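Local coordinates for protein ribonucleoside-diphosphate reductase, alpha chain (Actinobacillus ureae ATCC 25976, PDB 6DQX) that probably reduces ribonucleoside diphosphates to deoxyribonucleotides, as the catalytic alpha subunit of a class Id ribonucleotide reductase, at residues T276-P281 with F288-S293. Residues are numbered along the deposited sequence; the frame is centred on the assembly and turned at random.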
# COMPACT_ATOMS: atom_id res chain seq x y z
N THR A 276 19.21 13.19 -3.81
CA THR A 276 20.48 12.59 -4.26
C THR A 276 21.74 13.04 -3.50
O THR A 276 22.84 12.63 -3.89
CB THR A 276 20.77 12.68 -5.79
OG1 THR A 276 21.19 14.01 -6.13
CG2 THR A 276 19.56 12.32 -6.63
N GLU A 277 21.60 13.79 -2.42
CA GLU A 277 22.77 14.25 -1.64
C GLU A 277 23.12 13.32 -0.46
O GLU A 277 24.22 13.43 0.10
CB GLU A 277 22.52 15.66 -1.09
CG GLU A 277 21.80 15.78 0.26
CD GLU A 277 20.28 15.72 0.20
OE1 GLU A 277 19.72 15.41 -0.86
OE2 GLU A 277 19.65 16.06 1.21
N ILE A 278 22.19 12.45 -0.06
CA ILE A 278 22.44 11.61 1.11
C ILE A 278 23.21 10.35 0.71
O ILE A 278 22.99 9.80 -0.36
CB ILE A 278 21.10 11.25 1.81
CG1 ILE A 278 20.43 12.56 2.30
CG2 ILE A 278 21.30 10.27 2.95
CD1 ILE A 278 21.16 13.26 3.43
N MET A 279 24.11 9.92 1.59
CA MET A 279 24.96 8.73 1.36
C MET A 279 25.07 7.96 2.66
O MET A 279 26.09 8.02 3.35
CB MET A 279 26.35 9.14 0.84
CG MET A 279 26.31 9.97 -0.44
SD MET A 279 25.98 8.91 -1.83
CE MET A 279 25.20 10.01 -3.01
N LEU A 280 24.00 7.22 2.99
CA LEU A 280 23.92 6.52 4.27
C LEU A 280 23.43 5.08 4.03
O LEU A 280 22.76 4.82 3.02
CB LEU A 280 22.97 7.22 5.23
CG LEU A 280 23.34 8.65 5.62
CD1 LEU A 280 22.19 9.29 6.38
CD2 LEU A 280 24.62 8.64 6.45
N PRO A 281 23.81 4.16 4.92
CA PRO A 281 23.49 2.75 4.73
C PRO A 281 22.08 2.45 5.23
O PRO A 281 21.67 2.95 6.29
CB PRO A 281 24.52 2.04 5.61
CG PRO A 281 24.84 3.01 6.70
CD PRO A 281 24.80 4.35 6.00
N PHE A 288 17.71 4.78 6.83
CA PHE A 288 18.45 6.01 7.12
C PHE A 288 17.53 7.21 7.25
O PHE A 288 16.52 7.31 6.55
CB PHE A 288 19.61 6.25 6.14
CG PHE A 288 19.23 6.55 4.71
CD1 PHE A 288 18.67 7.76 4.34
CD2 PHE A 288 19.51 5.63 3.71
CE1 PHE A 288 18.37 8.03 2.99
CE2 PHE A 288 19.21 5.89 2.37
CZ PHE A 288 18.64 7.08 2.03
N VAL A 289 17.87 8.08 8.21
CA VAL A 289 17.30 9.39 8.33
C VAL A 289 18.43 10.39 8.60
O VAL A 289 19.49 10.02 9.10
CB VAL A 289 16.23 9.48 9.44
CG1 VAL A 289 15.04 8.60 9.10
CG2 VAL A 289 16.79 9.04 10.80
N CYS A 290 18.14 11.65 8.34
CA CYS A 290 19.14 12.71 8.52
C CYS A 290 18.41 14.04 8.65
O CYS A 290 17.28 14.18 8.22
CB CYS A 290 20.08 12.72 7.31
SG CYS A 290 21.62 13.61 7.54
N CYS A 291 19.05 15.02 9.25
CA CYS A 291 18.47 16.35 9.31
C CYS A 291 19.47 17.32 8.73
O CYS A 291 20.65 16.99 8.59
CB CYS A 291 18.11 16.75 10.72
SG CYS A 291 19.49 16.70 11.85
N LEU A 292 18.98 18.48 8.36
CA LEU A 292 19.82 19.43 7.66
C LEU A 292 19.56 20.83 8.09
O LEU A 292 18.49 21.17 8.59
CB LEU A 292 19.66 19.28 6.15
CG LEU A 292 18.44 19.79 5.40
CD1 LEU A 292 18.52 21.28 5.09
CD2 LEU A 292 18.24 19.03 4.08
N SER A 293 20.59 21.63 7.91
CA SER A 293 20.50 23.07 7.94
C SER A 293 21.78 23.51 7.20
O SER A 293 22.61 22.66 6.88
CB SER A 293 20.40 23.61 9.36
OG SER A 293 19.11 23.42 9.93
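Phe288 crosses Ile278 and Leu280 at a slant, meeting the first with its ring and the side chain of the second chiefly with CB. CB of Leu280 packs on CB of Phe288 at 3.6 Å, and the carbonyl O of Leu280 comes within 3.4 Å of ring atom CD2 at an oblique angle. On the same side of the ring plane but across the ring, CG2 of Ile278 reaches CE1 of Phe288 at 3.7 Å. With chi1 at 67°, CG of Phe288 sits between its own N and carbonyl carbon, which brings the CD2 side of the ring to the Leu280 carbonyl. The carbonyl O of Pro281 approaches the ring edge, near its plane, and lies 3.9 Å from CB of Phe288. Residues 288-293 belong to a broken strand of the ribonucleotide reductase barrel domain, paired antiparallel with strand 105-109; residues 276-281 run in the loop leading to it, roughly opposed in direction, and meet it chiefly through apolar side chains. Two residues along the strand, CB of Cys290 touches CD1 of Ile278 and CD1 of Leu280, each at 4.1 Å. With chi1 at -62° the branches of Ile278 part: CG2, anti to the backbone N, goes to the phenylalanine, and CG1, turned by chi2, carries CD1 to the cysteine. Phe339 of helix 334-343 packs on Leu280 and Phe288. OE1 of Glu277 accepts a hydrogen bond from Asn273.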